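Local coordinates for protein 2-dehydro-3-deoxy-D-arabinonate dehydratase (Sulfolobus solfataricus, PDB 2Q18) that catalyses the metal-dependent dehydration of 2-dehydro-3-deoxy-D-arabinonate to 2,5-dioxopentanoate, a step in the pentose oxidation pathway that leads to 2-oxoglutarate, at residues A[105-117]-A[230-242]. Numbering follows the deposited sequence.
Sequences EKVYDAVRPEIFF and RRKIEEQIQYLIR
Arg231, just before helix 233-241, reaches across to Ala110 and Pro113 in the turn that follows helix 103-109. With CG anti to the backbone N (chi1 -165°), its chain leaves CB toward that turn, then folds at chi2 and chi3, so that CG and CD pass Pro113 CB and NE comes 3.8 Å from the same carbon. The guanidinium lays one face over Pro113 and spends its edge on oxygens. NH1 donates to Ala110 O at 2.9 Å, NH2 adds a weak bond to the same carbonyl, and NH2 also forms a salt bridge with Glu235 OE2 at 2.8 Å, in the first turn of helix 233-241. Arginine suits this place because a flat, multiply donating cation can serve the backbone carbonyl just past the end of helix 103-109 and a carboxylate together; an alanine here would probably leave Ala110 O and the Glu235 carboxylate without these donors and the turn less firmly held.

Beside it, the extended Arg230 lies flat on the Tyr108 ring, a cation-pi stack with planes 20° apart and Arg230 CZ 3.9 Å from the centroid of the Tyr108 ring, while NH1 bonds to Tyr108 O. Farther along, Pro113 CD sits over the face of Tyr239, 3.5 Å from the ring centroid, a CH-pi contact in which the rigid proline presents its polarised CH to an aromatic face. Ile115 CG2 then meets Leu240 CD1 at 4.1 Å, branched apolar side chains that suit a buried strand-helix contact. The guanidiniums of Arg112 and Arg242 share Asp136 of the second subunit, which probably offsets their like charge. These contacts join helix 233-241 to strand 114-117, their axes crossing at 56°, within the FAH-family fold, near the active site: Tyr108 lies about 4 Å, side chain to side chain, from substrate-binding Ile81.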
ATOM      1  N   GLU A 105      38.684  22.684 -20.860  1.00 42.04           N
ATOM      2  CA  GLU A 105      39.150  24.054 -20.655  1.00 44.20           C
ATOM      3  C   GLU A 105      38.018  25.052 -20.939  1.00 42.88           C
ATOM      4  O   GLU A 105      37.860  26.044 -20.224  1.00 42.41           O
ATOM      5  CB  GLU A 105      40.354  24.333 -21.558  1.00 43.92           C
ATOM      6  CG  GLU A 105      41.220  25.504 -21.120  1.00 48.10           C
ATOM      7  CD  GLU A 105      42.265  25.887 -22.162  1.00 48.72           C
ATOM      8  OE1 GLU A 105      42.658  25.016 -22.981  1.00 52.89           O
ATOM      9  OE2 GLU A 105      42.694  27.064 -22.158  1.00 54.21           O
ATOM     10  N   LYS A 106      37.234  24.767 -21.976  1.00 42.90           N
ATOM     11  CA  LYS A 106      36.064  25.574 -22.330  1.00 43.62           C
ATOM     12  C   LYS A 106      35.050  25.708 -21.192  1.00 43.00           C
ATOM     13  O   LYS A 106      34.694  26.826 -20.819  1.00 42.80           O
ATOM     14  CB  LYS A 106      35.382  25.027 -23.584  1.00 44.11           C
ATOM     15  CG  LYS A 106      35.892  25.635 -24.870  1.00 48.08           C
ATOM     16  CD  LYS A 106      34.776  25.724 -25.894  1.00 54.66           C
ATOM     17  CE  LYS A 106      35.005  26.883 -26.849  1.00 59.20           C
ATOM     18  NZ  LYS A 106      33.775  27.190 -27.631  1.00 62.26           N
ATOM     19  N   VAL A 107      34.604  24.577 -20.639  1.00 42.63           N
ATOM     20  CA  VAL A 107      33.648  24.576 -19.522  1.00 42.29           C
ATOM     21  C   VAL A 107      34.226  25.288 -18.299  1.00 42.54           C
ATOM     22  O   VAL A 107      33.517  26.016 -17.602  1.00 41.93           O
ATOM     23  CB  VAL A 107      33.189  23.140 -19.128  1.00 42.12           C
ATOM     24  CG1 VAL A 107      32.235  23.180 -17.943  1.00 42.76           C
ATOM     25  CG2 VAL A 107      32.512  22.452 -20.294  1.00 42.13           C
ATOM     26  N   TYR A 108      35.517  25.073 -18.052  1.00 43.54           N
ATOM     27  CA  TYR A 108      36.224  25.730 -16.956  1.00 44.65           C
ATOM     28  C   TYR A 108      36.111  27.256 -17.038  1.00 44.63           C
ATOM     29  O   TYR A 108      35.910  27.923 -16.022  1.00 44.63           O
ATOM     30  CB  TYR A 108      37.694  25.298 -16.944  1.00 45.81           C
ATOM     31  CG  TYR A 108      38.482  25.813 -15.762  1.00 47.59           C
ATOM     32  CD1 TYR A 108      39.268  26.962 -15.871  1.00 48.10           C
ATOM     33  CD2 TYR A 108      38.447  25.150 -14.533  1.00 48.87           C
ATOM     34  CE1 TYR A 108      39.993  27.441 -14.788  1.00 49.26           C
ATOM     35  CE2 TYR A 108      39.170  25.623 -13.442  1.00 50.00           C
ATOM     36  CZ  TYR A 108      39.941  26.766 -13.579  1.00 49.48           C
ATOM     37  OH  TYR A 108      40.661  27.237 -12.508  1.00 50.61           O
ATOM     38  N   ASP A 109      36.221  27.792 -18.253  1.00 44.81           N
ATOM     39  CA  ASP A 109      36.190  29.239 -18.489  1.00 45.08           C
ATOM     40  C   ASP A 109      34.789  29.799 -18.775  1.00 44.55           C
ATOM     41  O   ASP A 109      34.610  31.019 -18.825  1.00 44.79           O
ATOM     42  CB  ASP A 109      37.134  29.609 -19.641  1.00 45.62           C
ATOM     43  CG  ASP A 109      38.596  29.319 -19.325  1.00 47.64           C
ATOM     44  OD1 ASP A 109      39.021  29.519 -18.165  1.00 50.25           O
ATOM     45  OD2 ASP A 109      39.322  28.899 -20.248  1.00 49.49           O
ATOM     46  N   ALA A 110      33.807  28.914 -18.955  1.00 43.10           N
ATOM     47  CA  ALA A 110      32.459  29.318 -19.364  1.00 41.75           C
ATOM     48  C   ALA A 110      31.558  29.662 -18.182  1.00 40.94           C
ATOM     49  O   ALA A 110      31.821  29.245 -17.054  1.00 40.97           O
ATOM     50  CB  ALA A 110      31.821  28.237 -20.221  1.00 41.57           C
ATOM     51  N   VAL A 111      30.498  30.426 -18.443  1.00 40.07           N
ATOM     52  CA  VAL A 111      29.517  30.743 -17.400  1.00 38.70           C
ATOM     53  C   VAL A 111      28.731  29.493 -16.978  1.00 36.58           C
ATOM     54  O   VAL A 111      28.393  29.341 -15.807  1.00 36.62           O
ATOM     55  CB  VAL A 111      28.544  31.912 -17.793  1.00 39.43           C
ATOM     56  CG1 VAL A 111      29.322  33.208 -18.071  1.00 40.37           C
ATOM     57  CG2 VAL A 111      27.672  31.548 -18.985  1.00 41.53           C
ATOM     58  N   ARG A 112      28.465  28.609 -17.940  1.00 34.47           N
ATOM     59  CA  ARG A 112      27.678  27.396 -17.706  1.00 34.03           C
ATOM     60  C   ARG A 112      28.562  26.224 -17.263  1.00 33.41           C
ATOM     61  O   ARG A 112      29.428  25.781 -18.023  1.00 33.18           O
ATOM     62  CB  ARG A 112      26.883  27.006 -18.962  1.00 32.68           C
ATOM     63  CG  ARG A 112      25.980  25.778 -18.769  1.00 33.39           C
ATOM     64  CD  ARG A 112      25.234  25.393 -20.044  1.00 33.47           C
ATOM     65  NE  ARG A 112      24.374  26.476 -20.523  1.00 34.31           N
ATOM     66  CZ  ARG A 112      23.138  26.719 -20.092  1.00 33.17           C
ATOM     67  NH1 ARG A 112      22.454  27.739 -20.599  1.00 32.54           N
ATOM     68  NH2 ARG A 112      22.579  25.952 -19.163  1.00 29.88           N
ATOM     69  N   PRO A 113      28.338  25.717 -16.038  1.00 33.36           N
ATOM     70  CA  PRO A 113      29.081  24.556 -15.548  1.00 33.14           C
ATOM     71  C   PRO A 113      28.604  23.256 -16.195  1.00 32.92           C
ATOM     72  O   PRO A 113      27.533  23.224 -16.809  1.00 32.96           O
ATOM     73  CB  PRO A 113      28.761  24.547 -14.051  1.00 33.05           C
ATOM     74  CG  PRO A 113      27.401  25.150 -13.960  1.00 33.89           C
ATOM     75  CD  PRO A 113      27.371  26.211 -15.039  1.00 33.51           C
ATOM     76  N   GLU A 114      29.401  22.197 -16.062  1.00 32.52           N
ATOM     77  CA  GLU A 114      28.987  20.875 -16.506  1.00 32.64           C
ATOM     78  C   GLU A 114      28.061  20.245 -15.468  1.00 32.30           C
ATOM     79  O   GLU A 114      28.376  20.222 -14.277  1.00 32.95           O
ATOM     80  CB  GLU A 114      30.200  19.975 -16.735  1.00 32.84           C
ATOM     81  CG  GLU A 114      29.841  18.592 -17.269  1.00 34.35           C
ATOM     82  CD  GLU A 114      30.950  17.581 -17.084  1.00 36.01           C
ATOM     83  OE1 GLU A 114      31.758  17.744 -16.149  1.00 39.77           O
ATOM     84  OE2 GLU A 114      31.009  16.621 -17.874  1.00 36.06           O
ATOM     85  N   ILE A 115      26.914  19.755 -15.933  1.00 31.72           N
ATOM     86  CA  ILE A 115      25.950  19.032 -15.098  1.00 30.66           C
ATOM     87  C   ILE A 115      25.548  17.773 -15.858  1.00 29.79           C
ATOM     88  O   ILE A 115      25.163  17.852 -17.026  1.00 29.57           O
ATOM     89  CB  ILE A 115      24.675  19.890 -14.817  1.00 31.38           C
ATOM     90  CG1 ILE A 115      24.995  21.146 -13.985  1.00 30.87           C
ATOM     91  CG2 ILE A 115      23.555  19.056 -14.170  1.00 32.21           C
ATOM     92  CD1 ILE A 115      25.441  20.894 -12.544  1.00 33.88           C
ATOM     93  N   PHE A 116      25.652  16.613 -15.210  1.00 27.94           N
ATOM     94  CA  PHE A 116      25.256  15.352 -15.842  1.00 26.91           C
ATOM     95  C   PHE A 116      24.443  14.469 -14.896  1.00 25.71           C
ATOM     96  O   PHE A 116      24.555  14.592 -13.680  1.00 26.76           O
ATOM     97  CB  PHE A 116      26.483  14.594 -16.386  1.00 27.16           C
ATOM     98  CG  PHE A 116      27.521  14.270 -15.337  1.00 28.38           C
ATOM     99  CD1 PHE A 116      27.470  13.066 -14.634  1.00 28.25           C
ATOM    100  CD2 PHE A 116      28.556  15.162 -15.062  1.00 28.65           C
ATOM    101  CE1 PHE A 116      28.426  12.762 -13.661  1.00 28.36           C
ATOM    102  CE2 PHE A 116      29.520  14.868 -14.089  1.00 30.88           C
ATOM    103  CZ  PHE A 116      29.453  13.666 -13.389  1.00 27.51           C
ATOM    104  N   PHE A 117      23.619  13.593 -15.460  1.00 25.02           N
ATOM    105  CA  PHE A 117      22.898  12.600 -14.669  1.00 24.30           C
ATOM    106  C   PHE A 117      23.854  11.451 -14.352  1.00 24.38           C
ATOM    107  O   PHE A 117      24.498  10.908 -15.252  1.00 23.86           O
ATOM    108  CB  PHE A 117      21.671  12.081 -15.430  1.00 23.62           C
ATOM    109  CG  PHE A 117      20.803  11.145 -14.622  1.00 23.01           C
ATOM    110  CD1 PHE A 117      20.933   9.763 -14.753  1.00 23.28           C
ATOM    111  CD2 PHE A 117      19.855  11.645 -13.733  1.00 23.69           C
ATOM    112  CE1 PHE A 117      20.130   8.889 -14.007  1.00 24.40           C
ATOM    113  CE2 PHE A 117      19.050  10.785 -12.982  1.00 25.41           C
ATOM    114  CZ  PHE A 117      19.190   9.404 -13.119  1.00 24.71           C
ATOM    115  N   ARG A 230      36.486  25.944  -7.326  1.00 41.67           N
ATOM    116  CA  ARG A 230      36.332  27.244  -7.971  1.00 43.81           C
ATOM    117  C   ARG A 230      34.872  27.480  -8.359  1.00 43.93           C
ATOM    118  O   ARG A 230      34.336  28.572  -8.160  1.00 44.49           O
ATOM    119  CB  ARG A 230      37.253  27.327  -9.191  1.00 44.42           C
ATOM    120  CG  ARG A 230      37.211  28.649  -9.938  1.00 49.14           C
ATOM    121  CD  ARG A 230      38.267  28.676 -11.028  1.00 55.41           C
ATOM    122  NE  ARG A 230      37.941  29.606 -12.110  1.00 59.82           N
ATOM    123  CZ  ARG A 230      37.208  29.296 -13.178  1.00 62.31           C
ATOM    124  NH1 ARG A 230      36.700  28.075 -13.321  1.00 63.05           N
ATOM    125  NH2 ARG A 230      36.976  30.213 -14.108  1.00 63.42           N
ATOM    126  N   ARG A 231      34.238  26.449  -8.910  1.00 43.74           N
ATOM    127  CA  ARG A 231      32.818  26.489  -9.228  1.00 43.79           C
ATOM    128  C   ARG A 231      32.013  26.110  -7.985  1.00 43.35           C
ATOM    129  O   ARG A 231      31.957  24.937  -7.607  1.00 44.25           O
ATOM    130  CB  ARG A 231      32.514  25.538 -10.387  1.00 43.70           C
ATOM    131  CG  ARG A 231      31.163  25.760 -11.034  1.00 46.15           C
ATOM    132  CD  ARG A 231      31.187  26.940 -11.988  1.00 47.08           C
ATOM    133  NE  ARG A 231      31.838  26.614 -13.255  1.00 45.82           N
ATOM    134  CZ  ARG A 231      31.610  27.257 -14.394  1.00 42.93           C
ATOM    135  NH1 ARG A 231      32.244  26.889 -15.501  1.00 39.76           N
ATOM    136  NH2 ARG A 231      30.740  28.261 -14.430  1.00 43.22           N
ATOM    137  N   LYS A 232      31.398  27.106  -7.353  1.00 42.46           N
ATOM    138  CA  LYS A 232      30.708  26.905  -6.077  1.00 42.15           C
ATOM    139  C   LYS A 232      29.438  26.050  -6.192  1.00 40.76           C
ATOM    140  O   LYS A 232      28.827  25.963  -7.261  1.00 39.46           O
ATOM    141  CB  LYS A 232      30.434  28.246  -5.383  1.00 43.43           C
ATOM    142  CG  LYS A 232      29.376  29.128  -6.051  1.00 47.76           C
ATOM    143  CD  LYS A 232      29.622  30.615  -5.775  1.00 55.51           C
ATOM    144  CE  LYS A 232      29.387  30.983  -4.310  1.00 57.94           C
ATOM    145  NZ  LYS A 232      29.405  32.458  -4.095  1.00 60.43           N
ATOM    146  N   ILE A 233      29.060  25.427  -5.078  1.00 39.24           N
ATOM    147  CA  ILE A 233      27.941  24.484  -5.026  1.00 38.15           C
ATOM    148  C   ILE A 233      26.606  25.159  -5.364  1.00 38.19           C
ATOM    149  O   ILE A 233      25.809  24.611  -6.127  1.00 37.37           O
ATOM    150  CB  ILE A 233      27.870  23.773  -3.647  1.00 37.95           C
ATOM    151  CG1 ILE A 233      29.169  22.995  -3.392  1.00 36.41           C
ATOM    152  CG2 ILE A 233      26.643  22.857  -3.567  1.00 36.36           C
ATOM    153  CD1 ILE A 233      29.377  22.573  -1.951  1.00 36.97           C
ATOM    154  N   GLU A 234      26.385  26.342  -4.793  1.00 38.59           N
ATOM    155  CA  GLU A 234      25.214  27.181  -5.075  1.00 40.23           C
ATOM    156  C   GLU A 234      24.962  27.327  -6.581  1.00 37.88           C
ATOM    157  O   GLU A 234      23.831  27.184  -7.041  1.00 37.28           O
ATOM    158  CB  GLU A 234      25.397  28.554  -4.413  1.00 40.47           C
ATOM    159  CG  GLU A 234      24.353  29.616  -4.761  1.00 45.33           C
ATOM    160  CD  GLU A 234      24.715  31.009  -4.227  1.00 46.45           C
ATOM    161  OE1 GLU A 234      25.924  31.331  -4.123  1.00 53.63           O
ATOM    162  OE2 GLU A 234      23.784  31.788  -3.920  1.00 53.44           O
ATOM    163  N   GLU A 235      26.026  27.587  -7.338  1.00 36.76           N
ATOM    164  CA  GLU A 235      25.934  27.730  -8.788  1.00 36.80           C
ATOM    165  C   GLU A 235      25.627  26.395  -9.466  1.00 34.95           C
ATOM    166  O   GLU A 235      24.866  26.348 -10.439  1.00 33.51           O
ATOM    167  CB  GLU A 235      27.226  28.327  -9.353  1.00 36.93           C
ATOM    168  CG  GLU A 235      27.156  28.674 -10.838  1.00 39.71           C
ATOM    169  CD  GLU A 235      28.476  29.185 -11.400  1.00 42.09           C
ATOM    170  OE1 GLU A 235      29.306  29.717 -10.626  1.00 50.44           O
ATOM    171  OE2 GLU A 235      28.684  29.053 -12.625  1.00 50.14           O
ATOM    172  N   GLN A 236      26.223  25.318  -8.955  1.00 32.93           N
ATOM    173  CA  GLN A 236      25.960  23.980  -9.485  1.00 31.76           C
ATOM    174  C   GLN A 236      24.481  23.631  -9.316  1.00 29.55           C
ATOM    175  O   GLN A 236      23.855  23.115 -10.243  1.00 28.60           O
ATOM    176  CB  GLN A 236      26.833  22.926  -8.800  1.00 31.36           C
ATOM    177  CG  GLN A 236      28.341  23.152  -8.940  1.00 31.74           C
ATOM    178  CD  GLN A 236      29.156  22.029  -8.315  1.00 33.52           C
ATOM    179  OE1 GLN A 236      28.613  20.987  -7.937  1.00 36.22           O
ATOM    180  NE2 GLN A 236      30.462  22.232  -8.210  1.00 34.16           N
ATOM    181  N   ILE A 237      23.938  23.923  -8.135  1.00 28.34           N
ATOM    182  CA  ILE A 237      22.523  23.683  -7.840  1.00 29.02           C
ATOM    183  C   ILE A 237      21.624  24.516  -8.763  1.00 29.82           C
ATOM    184  O   ILE A 237      20.655  23.995  -9.317  1.00 29.69           O
ATOM    185  CB  ILE A 237      22.176  23.960  -6.354  1.00 28.79           C
ATOM    186  CG1 ILE A 237      22.973  23.028  -5.429  1.00 28.70           C
ATOM    187  CG2 ILE A 237      20.670  23.799  -6.111  1.00 29.54           C
ATOM    188  CD1 ILE A 237      22.865  23.375  -3.953  1.00 27.34           C
ATOM    189  N   GLN A 238      21.967  25.797  -8.930  1.00 29.71           N
ATOM    190  CA  GLN A 238      21.243  26.703  -9.835  1.00 31.31           C
ATOM    191  C   GLN A 238      21.041  26.091 -11.225  1.00 28.93           C
ATOM    192  O   GLN A 238      19.923  26.048 -11.728  1.00 29.15           O
ATOM    193  CB  GLN A 238      21.966  28.058  -9.938  1.00 30.99           C
ATOM    194  CG  GLN A 238      21.362  29.029 -10.961  1.00 36.04           C
ATOM    195  CD  GLN A 238      22.201  30.291 -11.202  1.00 36.48           C
ATOM    196  OE1 GLN A 238      21.828  31.139 -12.012  1.00 44.52           O
ATOM    197  NE2 GLN A 238      23.328  30.417 -10.504  1.00 39.81           N
ATOM    198  N   TYR A 239      22.120  25.609 -11.833  1.00 28.16           N
ATOM    199  CA  TYR A 239      22.043  25.036 -13.178  1.00 27.95           C
ATOM    200  C   TYR A 239      21.401  23.644 -13.210  1.00 27.15           C
ATOM    201  O   TYR A 239      20.811  23.257 -14.221  1.00 27.37           O
ATOM    202  CB  TYR A 239      23.418  25.037 -13.855  1.00 29.09           C
ATOM    203  CG  TYR A 239      23.816  26.402 -14.382  1.00 29.21           C
ATOM    204  CD1 TYR A 239      24.364  27.368 -13.534  1.00 28.44           C
ATOM    205  CD2 TYR A 239      23.623  26.734 -15.723  1.00 31.27           C
ATOM    206  CE1 TYR A 239      24.721  28.630 -14.018  1.00 30.71           C
ATOM    207  CE2 TYR A 239      23.975  27.993 -16.215  1.00 30.86           C
ATOM    208  CZ  TYR A 239      24.522  28.933 -15.358  1.00 31.11           C
ATOM    209  OH  TYR A 239      24.866  30.175 -15.842  1.00 34.37           O
ATOM    210  N   LEU A 240      21.516  22.905 -12.106  1.00 26.15           N
ATOM    211  CA  LEU A 240      20.862  21.601 -11.977  1.00 26.08           C
ATOM    212  C   LEU A 240      19.337  21.724 -12.043  1.00 25.69           C
ATOM    213  O   LEU A 240      18.684  20.998 -12.795  1.00 25.74           O
ATOM    214  CB  LEU A 240      21.271  20.898 -10.672  1.00 24.83           C
ATOM    215  CG  LEU A 240      20.471  19.641 -10.286  1.00 25.80           C
ATOM    216  CD1 LEU A 240      20.585  18.563 -11.357  1.00 23.20           C
ATOM    217  CD2 LEU A 240      20.895  19.095  -8.925  1.00 25.36           C
ATOM    218  N   ILE A 241      18.784  22.644 -11.254  1.00 25.81           N
ATOM    219  CA  ILE A 241      17.330  22.746 -11.092  1.00 26.57           C
ATOM    220  C   ILE A 241      16.636  23.624 -12.138  1.00 27.19           C
ATOM    221  O   ILE A 241      15.402  23.649 -12.204  1.00 27.52           O
ATOM    222  CB  ILE A 241      16.928  23.183  -9.651  1.00 26.79           C
ATOM    223  CG1 ILE A 241      17.336  24.638  -9.374  1.00 26.71           C
ATOM    224  CG2 ILE A 241      17.519  22.218  -8.620  1.00 24.80           C
ATOM    225  CD1 ILE A 241      16.777  25.207  -8.071  1.00 26.74           C
ATOM    226  N   ARG A 242      17.420  24.320 -12.961  1.00 27.22           N
ATOM    227  CA  ARG A 242      16.864  25.194 -14.000  1.00 28.01           C
ATOM    228  C   ARG A 242      16.006  24.416 -14.992  1.00 27.95           C
ATOM    229  O   ARG A 242      16.517  23.561 -15.721  1.00 28.03           O
ATOM    230  CB  ARG A 242      17.971  25.943 -14.745  1.00 27.51           C
ATOM    231  CG  ARG A 242      17.442  26.890 -15.819  1.00 30.02           C
ATOM    232  CD  ARG A 242      18.558  27.636 -16.513  1.00 32.14           C
ATOM    233  NE  ARG A 242      19.189  28.627 -15.640  1.00 32.10           N
ATOM    234  CZ  ARG A 242      20.195  29.414 -16.013  1.00 33.23           C
ATOM    235  NH1 ARG A 242      20.693  29.327 -17.242  1.00 30.57           N
ATOM    236  NH2 ARG A 242      20.705  30.286 -15.155  1.00 33.65           N
TER